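Local coordinates for protein phospholethanolamine N-methyltransferase 2 (Haemonchus contortus, PDB 4KRI) that methylates the amino group of phosphoethanolamine-type substrates, probably taking methyl groups from S-adenosylmethionine on the nematode route to phosphocholine, at residues Val141-Asp146 with Gln152-Phe157; Lys339-Val342 with Gln346-Leu349; Lys411-Tyr416 with Asp420-Asn425. All blocks are in the same frame, centred on the assembly; numbering follows the deposited sequence.

Contact 1: residues Val141-Asp146 with Gln152-Phe157; sequences VNEVLD and QNWLDF
The end of an antiparallel strand pair, where strand 132-143 turns through helix 145-151 and comes back as strand 156-166, brings Glu143 opposite Phe157 and Val144 beside Asp156. Glu143 and Phe157 form a non-hydrogen-bonded pair, their CA atoms 4.7 Å apart. Next to it the two segments are tied by Val144 N, which donates to Asp156 O at 2.8 Å; the bond is nearly straight at hydrogen (170°). Phe157 CA also makes a CA-H...O contact of 3.3 Å with Asn142 O. Past Val144 and Asp156 the backbones diverge, and a water bridges them: it accepts from Asp156 N and lies within hydrogen-bonding distance of Asn153 O (2.6 Å) and Val144 O (3.2 Å). Val141 holds CG1 anti to its own N (chi1 -174°), which sets that methyl 3.8 Å from Phe157 CD1. Val144 CG2 leans on the Asp156 carboxylate, 3.6 Å from Asp156 CG. The Glu143 chain reaches diagonally across to Trp154, where OE2 lies near the plane of the indole at its edge and only 2.7 Å from Trp154 O; two oxygens so close suggest that the acid carries a proton. Glu143 OE1 accepts from Tyr275 N. Asn153 OD1 receives Leu155 N in an Asx turn that shapes the approach to the second strand. Strand 273-277 runs beside Val141 and Glu143, helix 255-268 packs on Glu143 and Trp154, helix 5-18 lies against Val144, and Asp156 is held by Arg103 and Ser147.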
loop_
_atom_site.group_PDB
_atom_site.type_symbol
_atom_site.label_atom_id
_atom_site.label_comp_id
_atom_site.label_asym_id
_atom_site.label_seq_id
_atom_site.Cartn_x
_atom_site.Cartn_y
_atom_site.Cartn_z
ATOM N N VAL A 141 -2.689 7.159 -0.235
ATOM C CA VAL A 141 -4.139 7.221 -0.101
ATOM C C VAL A 141 -4.463 6.593 1.241
ATOM O O VAL A 141 -4.073 5.457 1.513
ATOM C CB VAL A 141 -4.873 6.401 -1.170
ATOM C CG1 VAL A 141 -6.397 6.652 -1.049
ATOM C CG2 VAL A 141 -4.389 6.758 -2.564
ATOM N N ASN A 142 -5.158 7.339 2.088
ATOM C CA ASN A 142 -5.595 6.817 3.370
ATOM C C ASN A 142 -7.104 6.742 3.437
ATOM O O ASN A 142 -7.806 7.388 2.654
ATOM C CB ASN A 142 -5.120 7.712 4.515
ATOM C CG ASN A 142 -3.638 7.582 4.781
ATOM O OD1 ASN A 142 -3.188 6.609 5.404
ATOM N ND2 ASN A 142 -2.870 8.585 4.351
ATOM N N GLU A 143 -7.601 5.959 4.383
ATOM C CA GLU A 143 -9.029 5.984 4.695
ATOM C C GLU A 143 -9.301 7.012 5.774
ATOM O O GLU A 143 -8.499 7.168 6.703
ATOM C CB GLU A 143 -9.492 4.623 5.220
ATOM C CG GLU A 143 -9.332 3.475 4.241
ATOM C CD GLU A 143 -9.736 2.150 4.867
ATOM O OE1 GLU A 143 -9.010 1.695 5.767
ATOM O OE2 GLU A 143 -10.793 1.576 4.504
ATOM N N VAL A 144 -10.446 7.690 5.667
ATOM C CA VAL A 144 -10.928 8.527 6.753
ATOM C C VAL A 144 -11.371 7.613 7.892
ATOM O O VAL A 144 -12.308 6.827 7.736
ATOM C CB VAL A 144 -12.133 9.387 6.319
ATOM C CG1 VAL A 144 -12.624 10.251 7.491
ATOM C CG2 VAL A 144 -11.739 10.257 5.151
ATOM N N LEU A 145 -10.689 7.687 9.028
ATOM C CA LEU A 145 -10.910 6.693 10.084
ATOM C C LEU A 145 -12.244 6.901 10.801
ATOM O O LEU A 145 -12.885 5.934 11.234
ATOM C CB LEU A 145 -9.727 6.670 11.068
ATOM C CG LEU A 145 -8.442 6.155 10.418
ATOM C CD1 LEU A 145 -7.255 6.318 11.354
ATOM C CD2 LEU A 145 -8.599 4.701 10.014
ATOM N N ASP A 146 -12.675 8.153 10.908
ATOM C CA ASP A 146 -13.965 8.441 11.505
ATOM C C ASP A 146 -15.032 7.664 10.757
ATOM O O ASP A 146 -15.984 7.156 11.351
ATOM C CB ASP A 146 -14.246 9.937 11.404
ATOM C CG ASP A 146 -15.446 10.351 12.188
ATOM O OD1 ASP A 146 -15.319 10.506 13.427
ATOM O OD2 ASP A 146 -16.522 10.533 11.566
ATOM N N GLN A 152 -19.243 2.595 9.435
ATOM C CA GLN A 152 -18.906 1.362 8.727
ATOM C C GLN A 152 -18.604 1.597 7.244
ATOM O O GLN A 152 -19.080 0.869 6.367
ATOM C CB GLN A 152 -20.008 0.314 8.916
ATOM C CG GLN A 152 -19.956 -0.391 10.280
ATOM C CD GLN A 152 -20.814 -1.628 10.322
ATOM O OE1 GLN A 152 -21.923 -1.639 9.796
ATOM N NE2 GLN A 152 -20.316 -2.676 10.952
ATOM N N ASN A 153 -17.828 2.643 6.984
ATOM C CA ASN A 153 -17.489 3.049 5.625
ATOM C C ASN A 153 -15.977 3.056 5.451
ATOM O O ASN A 153 -15.292 3.887 6.044
ATOM C CB ASN A 153 -18.036 4.458 5.373
ATOM C CG ASN A 153 -17.694 4.982 3.991
ATOM O OD1 ASN A 153 -17.190 4.246 3.138
ATOM N ND2 ASN A 153 -17.998 6.263 3.754
ATOM N N TRP A 154 -15.475 2.135 4.624
ATOM C CA TRP A 154 -14.043 1.971 4.371
ATOM C C TRP A 154 -13.628 2.636 3.063
ATOM O O TRP A 154 -12.457 2.582 2.682
ATOM C CB TRP A 154 -13.680 0.470 4.313
ATOM C CG TRP A 154 -13.522 -0.219 5.668
ATOM C CD1 TRP A 154 -12.333 -0.525 6.295
ATOM C CD2 TRP A 154 -14.569 -0.690 6.542
ATOM N NE1 TRP A 154 -12.589 -1.141 7.501
ATOM C CE2 TRP A 154 -13.937 -1.263 7.673
ATOM C CE3 TRP A 154 -15.973 -0.679 6.479
ATOM C CZ2 TRP A 154 -14.668 -1.815 8.733
ATOM C CZ3 TRP A 154 -16.693 -1.229 7.533
ATOM C CH2 TRP A 154 -16.034 -1.794 8.648
ATOM N N LEU A 155 -14.581 3.269 2.382
ATOM C CA LEU A 155 -14.303 3.872 1.075
ATOM C C LEU A 155 -14.338 5.404 1.082
ATOM O O LEU A 155 -14.645 6.043 0.065
ATOM C CB LEU A 155 -15.279 3.337 0.027
ATOM C CG LEU A 155 -15.355 1.817 -0.037
ATOM C CD1 LEU A 155 -16.488 1.427 -0.982
ATOM C CD2 LEU A 155 -14.019 1.218 -0.490
ATOM N N ASP A 156 -14.011 5.992 2.223
ATOM C CA ASP A 156 -13.928 7.446 2.336
ATOM C C ASP A 156 -12.426 7.737 2.284
ATOM O O ASP A 156 -11.692 7.371 3.200
ATOM C CB ASP A 156 -14.571 7.882 3.664
ATOM C CG ASP A 156 -14.868 9.362 3.724
ATOM O OD1 ASP A 156 -14.466 10.096 2.786
ATOM O OD2 ASP A 156 -15.504 9.805 4.721
ATOM N N PHE A 157 -11.949 8.334 1.193
ATOM C CA PHE A 157 -10.492 8.387 0.960
ATOM C C PHE A 157 -9.855 9.771 1.090
ATOM O O PHE A 157 -10.502 10.783 0.850
ATOM C CB PHE A 157 -10.176 7.801 -0.412
ATOM C CG PHE A 157 -10.501 6.344 -0.523
ATOM C CD1 PHE A 157 -9.733 5.404 0.144
ATOM C CD2 PHE A 157 -11.595 5.920 -1.265
ATOM C CE1 PHE A 157 -10.018 4.050 0.045
ATOM C CE2 PHE A 157 -11.902 4.571 -1.363
ATOM C CZ PHE A 157 -11.106 3.632 -0.706
HETATM O O HOH W 1 -13.128 5.123 5.153
#

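Contact 2: residues Lys339-Val342 with Gln346-Leu349; sequences KEYV and QYYL. With 1SH (2-(methylamino)ethyl dihydrogen phosphate), chain E.
Tyr341, in helix 336-345, and Tyr347, just past its end, converge on one phosphate oxygen, across a Schellman motif that closes the helix and turns the chain into the substrate pocket. The backbone bond comes first. Gln346, with positive phi, is the C-prime residue, and Tyr347 N donates back to Val342 O at 3.0 Å. This return bond brings the start of the following loop against the last turns of the helix. Apolar contacts continue the join: Val342 sends its two methyls to different residues, CG2 to Leu349 CD1 at 3.7 Å and CG1 against the Tyr347 backbone, 3.4 Å from Tyr347 O and near its CB. Both Leu349 and Tyr341 also rest on Tyr327 of strand 320-329, so the helix end and the loop share a support in the sheet. The aromatic contact is an offset edge-to-face pair, in which Tyr347 turns its edge to the face of Tyr341, with ring planes 81° apart and centroids 5.8 Å apart. Tyr341 reaches this position with CG anti to the backbone N (chi1 160°), while its hydroxyl comes up to the edge of the Tyr347 ring, in that ring's plane and 3.4 Å from CE2. The polar contacts belong to the ligand, phosphomonomethylethanolamine. Tyr327, Tyr193, Lys413 and Arg345 also bind it, and Gln184 NE2 bonds to the Tyr347 hydroxyl, probably helping to fix its direction. Phosphate O1 is gripped twice here, by Tyr341 OH at 2.7 Å and by Tyr347 OH at 2.8 Å.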
loop_
_atom_site.group_PDB
_atom_site.type_symbol
_atom_site.label_atom_id
_atom_site.label_comp_id
_atom_site.label_asym_id
_atom_site.label_seq_id
_atom_site.Cartn_x
_atom_site.Cartn_y
_atom_site.Cartn_z
ATOM N N LYS A 339 17.882 -16.205 -13.540
ATOM C CA LYS A 339 18.295 -14.808 -13.615
ATOM C C LYS A 339 17.346 -13.975 -14.486
ATOM O O LYS A 339 17.043 -12.824 -14.158
ATOM C CB LYS A 339 19.757 -14.706 -14.087
ATOM C CG LYS A 339 20.771 -15.081 -12.988
ATOM C CD LYS A 339 21.953 -15.929 -13.495
ATOM C CE LYS A 339 23.035 -15.110 -14.169
ATOM N NZ LYS A 339 24.090 -15.995 -14.776
ATOM N N GLU A 340 16.862 -14.557 -15.577
ATOM C CA GLU A 340 15.879 -13.876 -16.417
ATOM C C GLU A 340 14.553 -13.716 -15.675
ATOM O O GLU A 340 13.882 -12.699 -15.815
ATOM C CB GLU A 340 15.661 -14.618 -17.743
ATOM C CG GLU A 340 16.855 -14.570 -18.690
ATOM C CD GLU A 340 16.598 -15.323 -19.983
ATOM O OE1 GLU A 340 15.451 -15.783 -20.188
ATOM O OE2 GLU A 340 17.544 -15.457 -20.791
ATOM N N TYR A 341 14.181 -14.726 -14.892
ATOM C CA TYR A 341 12.983 -14.663 -14.057
ATOM C C TYR A 341 13.142 -13.546 -13.030
ATOM O O TYR A 341 12.233 -12.731 -12.846
ATOM C CB TYR A 341 12.742 -16.027 -13.384
ATOM C CG TYR A 341 11.848 -16.020 -12.154
ATOM C CD1 TYR A 341 10.471 -15.876 -12.269
ATOM C CD2 TYR A 341 12.384 -16.193 -10.885
ATOM C CE1 TYR A 341 9.655 -15.877 -11.139
ATOM C CE2 TYR A 341 11.579 -16.189 -9.757
ATOM C CZ TYR A 341 10.222 -16.047 -9.893
ATOM O OH TYR A 341 9.430 -16.063 -8.766
ATOM N N VAL A 342 14.311 -13.481 -12.392
ATOM C CA VAL A 342 14.554 -12.456 -11.379
ATOM C C VAL A 342 14.528 -11.055 -11.980
ATOM O O VAL A 342 13.954 -10.137 -11.402
ATOM C CB VAL A 342 15.873 -12.708 -10.634
ATOM C CG1 VAL A 342 16.248 -11.510 -9.769
ATOM C CG2 VAL A 342 15.740 -13.937 -9.768
ATOM N N GLN A 346 11.862 -8.125 -11.472
ATOM C CA GLN A 346 12.616 -7.113 -10.733
ATOM C C GLN A 346 12.740 -7.418 -9.241
ATOM O O GLN A 346 12.658 -6.516 -8.400
ATOM C CB GLN A 346 12.014 -5.725 -10.950
ATOM C CG GLN A 346 11.965 -5.343 -12.409
ATOM C CD GLN A 346 12.556 -3.981 -12.651
ATOM O OE1 GLN A 346 11.832 -2.991 -12.783
ATOM N NE2 GLN A 346 13.887 -3.915 -12.693
ATOM N N TYR A 347 12.971 -8.683 -8.909
ATOM C CA TYR A 347 13.221 -9.035 -7.517
ATOM C C TYR A 347 14.634 -8.646 -7.100
ATOM O O TYR A 347 15.589 -8.798 -7.874
ATOM C CB TYR A 347 13.041 -10.530 -7.289
ATOM C CG TYR A 347 11.611 -11.024 -7.364
ATOM C CD1 TYR A 347 10.538 -10.184 -7.119
ATOM C CD2 TYR A 347 11.347 -12.349 -7.671
ATOM C CE1 TYR A 347 9.226 -10.667 -7.186
ATOM C CE2 TYR A 347 10.063 -12.837 -7.742
ATOM C CZ TYR A 347 9.004 -11.997 -7.501
ATOM O OH TYR A 347 7.728 -12.515 -7.576
ATOM N N TYR A 348 14.754 -8.145 -5.871
ATOM C CA TYR A 348 16.055 -7.881 -5.261
ATOM C C TYR A 348 16.269 -8.914 -4.166
ATOM O O TYR A 348 15.910 -8.693 -3.005
ATOM C CB TYR A 348 16.102 -6.448 -4.701
ATOM C CG TYR A 348 16.063 -5.414 -5.801
ATOM C CD1 TYR A 348 17.217 -5.062 -6.480
ATOM C CD2 TYR A 348 14.867 -4.829 -6.192
ATOM C CE1 TYR A 348 17.190 -4.136 -7.499
ATOM C CE2 TYR A 348 14.833 -3.898 -7.213
ATOM C CZ TYR A 348 15.999 -3.555 -7.858
ATOM O OH TYR A 348 15.986 -2.630 -8.874
ATOM N N LEU A 349 16.828 -10.061 -4.539
ATOM C CA LEU A 349 16.939 -11.182 -3.595
ATOM C C LEU A 349 18.179 -11.136 -2.712
ATOM O O LEU A 349 19.273 -10.755 -3.153
ATOM C CB LEU A 349 16.917 -12.520 -4.335
ATOM C CG LEU A 349 15.719 -12.781 -5.244
ATOM C CD1 LEU A 349 15.954 -14.074 -6.028
ATOM C CD2 LEU A 349 14.418 -12.839 -4.441
HETATM O O4 1SH E . 6.011 -16.757 -7.694
HETATM P P1 1SH E . 5.796 -15.447 -8.448
HETATM O O1 1SH E . 7.070 -14.846 -8.892
HETATM O O3 1SH E . 4.864 -15.713 -9.691
HETATM O O2 1SH E . 5.109 -14.416 -7.461
HETATM C C1 1SH E . 4.001 -14.783 -6.822
HETATM C C2 1SH E . 3.518 -13.839 -5.729
HETATM N N1 1SH E . 4.353 -13.697 -4.569
HETATM C C3 1SH E . 3.809 -12.659 -3.770
#

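Contact 3: residues Lys411-Tyr416 with Asp420-Asn425; sequences KSKLQY and DNHNWN. With 1SH (2-(methylamino)ethyl dihydrogen phosphate), chain E.
His422 turns CG anti to its backbone N (chi1 -165°), swinging the imidazole toward helix 400-418, while the Lys413 chain bends at chi3 (-77°) and runs past that ring to the phosphate. The two side chains meet along the lysine methylenes: CG of Lys413 lies 3.9 Å from His422 CE1, and CD is almost as near. Beyond them Lys413 NZ donates to phosphate O4 of the bound phosphomonomethylethanolamine at 2.6 Å, probably a charge-assisted bond. One turn along the helix, CB of Tyr416 packs 3.5 Å from CB of His422, and Tyr416 CD2 comes to the edge of the imidazole near its plane. Asp420, with positive phi, is where the chain leaves the helix in a Schellman motif before strand 422-430 begins, and the return bond across this contact runs from Asn421 N to Tyr416 O. That oxygen takes two donors: Asn421 N approaches nearly head-on to the C=O bond at 2.9 Å, whereas His422 N, 3.1 Å away, comes from well above the carbonyl plane. Asn421 is further fixed through its amide, which accepts from Ser335 N and donates to Thr333 O. His422 also meets the rings of Tyr327, edge-to-face, and Phe376. Its ND1 is buried with no partner in the model. The ammonium of Lys413 also makes a cation-pi contact with Trp410, and the hydroxyl of Tyr416 bonds to Ser337 OG.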
loop_
_atom_site.group_PDB
_atom_site.type_symbol
_atom_site.label_atom_id
_atom_site.label_comp_id
_atom_site.label_asym_id
_atom_site.label_seq_id
_atom_site.Cartn_x
_atom_site.Cartn_y
_atom_site.Cartn_z
ATOM N N LYS A 411 6.075 -25.005 -12.571
ATOM C CA LYS A 411 7.105 -25.922 -13.059
ATOM C C LYS A 411 8.496 -25.289 -12.933
ATOM O O LYS A 411 9.422 -25.902 -12.406
ATOM C CB LYS A 411 6.840 -26.314 -14.518
ATOM C CG LYS A 411 7.839 -27.337 -15.055
ATOM C CD LYS A 411 7.758 -27.498 -16.568
ATOM C CE LYS A 411 8.854 -28.451 -17.070
ATOM N NZ LYS A 411 8.899 -28.585 -18.561
ATOM N N SER A 412 8.624 -24.048 -13.397
ATOM C CA SER A 412 9.899 -23.334 -13.340
ATOM C C SER A 412 10.444 -23.112 -11.927
ATOM O O SER A 412 11.634 -23.319 -11.677
ATOM C CB SER A 412 9.795 -22.000 -14.082
ATOM O OG SER A 412 9.681 -22.218 -15.479
ATOM N N LYS A 413 9.587 -22.676 -11.008
ATOM C CA LYS A 413 10.017 -22.471 -9.628
ATOM C C LYS A 413 10.548 -23.757 -8.997
ATOM O O LYS A 413 11.526 -23.734 -8.253
ATOM C CB LYS A 413 8.894 -21.838 -8.794
ATOM C CG LYS A 413 8.755 -20.345 -9.068
ATOM C CD LYS A 413 7.623 -19.709 -8.287
ATOM C CE LYS A 413 6.283 -20.030 -8.911
ATOM N NZ LYS A 413 5.235 -19.202 -8.257
ATOM N N LEU A 414 9.926 -24.883 -9.328
ATOM C CA LEU A 414 10.399 -26.173 -8.845
ATOM C C LEU A 414 11.839 -26.451 -9.303
ATOM O O LEU A 414 12.677 -26.887 -8.509
ATOM C CB LEU A 414 9.434 -27.289 -9.273
ATOM C CG LEU A 414 8.138 -27.252 -8.449
ATOM C CD1 LEU A 414 7.020 -28.086 -9.061
ATOM C CD2 LEU A 414 8.425 -27.706 -7.023
ATOM N N GLN A 415 12.141 -26.157 -10.563
ATOM C CA GLN A 415 13.510 -26.296 -11.051
ATOM C C GLN A 415 14.479 -25.271 -10.426
ATOM O O GLN A 415 15.653 -25.581 -10.187
ATOM C CB GLN A 415 13.552 -26.224 -12.580
ATOM C CG GLN A 415 14.920 -26.565 -13.163
ATOM C CD GLN A 415 15.412 -27.949 -12.746
ATOM O OE1 GLN A 415 14.692 -28.945 -12.880
ATOM N NE2 GLN A 415 16.642 -28.015 -12.232
ATOM N N TYR A 416 13.992 -24.060 -10.161
ATOM C CA TYR A 416 14.813 -23.040 -9.511
ATOM C C TYR A 416 15.190 -23.491 -8.107
ATOM O O TYR A 416 16.291 -23.210 -7.625
ATOM C CB TYR A 416 14.072 -21.700 -9.419
ATOM C CG TYR A 416 13.659 -21.092 -10.736
ATOM C CD1 TYR A 416 14.317 -21.416 -11.913
ATOM C CD2 TYR A 416 12.608 -20.185 -10.799
ATOM C CE1 TYR A 416 13.940 -20.859 -13.113
ATOM C CE2 TYR A 416 12.223 -19.626 -11.999
ATOM C CZ TYR A 416 12.894 -19.967 -13.150
ATOM O OH TYR A 416 12.515 -19.411 -14.348
ATOM N N ASP A 420 18.975 -24.875 -6.212
ATOM C CA ASP A 420 19.196 -24.026 -5.028
ATOM C C ASP A 420 19.425 -22.569 -5.416
ATOM O O ASP A 420 20.274 -21.882 -4.841
ATOM C CB ASP A 420 20.344 -24.546 -4.139
ATOM C CG ASP A 420 20.281 -23.989 -2.716
ATOM O OD1 ASP A 420 19.179 -23.984 -2.124
ATOM O OD2 ASP A 420 21.326 -23.540 -2.187
ATOM N N ASN A 421 18.658 -22.104 -6.401
ATOM C CA ASN A 421 18.655 -20.693 -6.755
ATOM C C ASN A 421 17.571 -19.984 -5.935
ATOM O O ASN A 421 17.829 -18.987 -5.263
ATOM C CB ASN A 421 18.357 -20.503 -8.244
ATOM C CG ASN A 421 19.486 -20.994 -9.163
ATOM O OD1 ASN A 421 19.435 -20.754 -10.368
ATOM N ND2 ASN A 421 20.497 -21.665 -8.606
ATOM N N HIS A 422 16.359 -20.529 -5.993
ATOM C CA HIS A 422 15.178 -19.930 -5.366
ATOM C C HIS A 422 15.011 -20.501 -3.962
ATOM O O HIS A 422 14.875 -21.711 -3.798
ATOM C CB HIS A 422 13.950 -20.280 -6.218
ATOM C CG HIS A 422 12.733 -19.469 -5.919
ATOM N ND1 HIS A 422 11.801 -19.139 -6.880
ATOM C CD2 HIS A 422 12.271 -18.937 -4.755
ATOM C CE1 HIS A 422 10.829 -18.435 -6.331
ATOM N NE2 HIS A 422 11.091 -18.300 -5.045
ATOM N N ASN A 423 15.022 -19.638 -2.947
ATOM C CA ASN A 423 14.766 -20.079 -1.583
ATOM C C ASN A 423 13.566 -19.340 -0.992
ATOM O O ASN A 423 13.166 -18.280 -1.486
ATOM C CB ASN A 423 15.996 -19.845 -0.686
ATOM C CG ASN A 423 17.052 -20.931 -0.815
ATOM O OD1 ASN A 423 17.042 -21.730 -1.758
ATOM N ND2 ASN A 423 17.981 -20.960 0.135
ATOM N N TRP A 424 12.994 -19.897 0.072
ATOM C CA TRP A 424 11.874 -19.246 0.752
ATOM C C TRP A 424 12.311 -19.064 2.191
ATOM O O TRP A 424 12.462 -20.048 2.926
ATOM C CB TRP A 424 10.606 -20.097 0.673
ATOM C CG TRP A 424 9.370 -19.366 1.175
ATOM C CD1 TRP A 424 9.063 -18.051 0.971
ATOM C CD2 TRP A 424 8.311 -19.904 1.988
ATOM N NE1 TRP A 424 7.864 -17.746 1.585
ATOM C CE2 TRP A 424 7.391 -18.867 2.223
ATOM C CE3 TRP A 424 8.056 -21.170 2.536
ATOM C CZ2 TRP A 424 6.227 -19.049 2.982
ATOM C CZ3 TRP A 424 6.897 -21.355 3.287
ATOM C CH2 TRP A 424 6.001 -20.297 3.506
ATOM N N ASN A 425 12.548 -17.812 2.583
ATOM C CA ASN A 425 13.211 -17.512 3.848
ATOM C C ASN A 425 12.304 -16.898 4.911
ATOM O O ASN A 425 11.369 -16.172 4.587
ATOM C CB ASN A 425 14.397 -16.578 3.604
ATOM C CG ASN A 425 15.539 -17.265 2.881
ATOM O OD1 ASN A 425 15.689 -18.487 2.960
ATOM N ND2 ASN A 425 16.363 -16.482 2.192
HETATM O O4 1SH E . 6.011 -16.757 -7.694
HETATM P P1 1SH E . 5.796 -15.447 -8.448
HETATM O O1 1SH E . 7.070 -14.846 -8.892
HETATM O O3 1SH E . 4.864 -15.713 -9.691
HETATM O O2 1SH E . 5.109 -14.416 -7.461
HETATM C C1 1SH E . 4.001 -14.783 -6.822
HETATM C C2 1SH E . 3.518 -13.839 -5.729
HETATM N N1 1SH E . 4.353 -13.697 -4.569
HETATM C C3 1SH E . 3.809 -12.659 -3.770
#

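Contacts 2 and 3 both contribute side chains to one substrate pocket, while contact 1 lies on the opposite side of the chain's centre. The centres of contacts 2 and 3 are about 12 Å apart, and they touch directly: Tyr341 CB lies 3.5 Å from Tyr416 OH, and Tyr341 OH is 3.7 Å from His422 CE1. They address different phosphate oxygens, O1 from 339-342 and 346-349, O4 from 411-416. Contact 1 is about 35 Å from contact 2 and about 40 Å from contact 3, centre to centre, and takes no part in that site. The Tyr347 side chain lies about 8 Å from bound S-adenosylhomocysteine, Lys413 about 11 Å and Val141 about 12 Å.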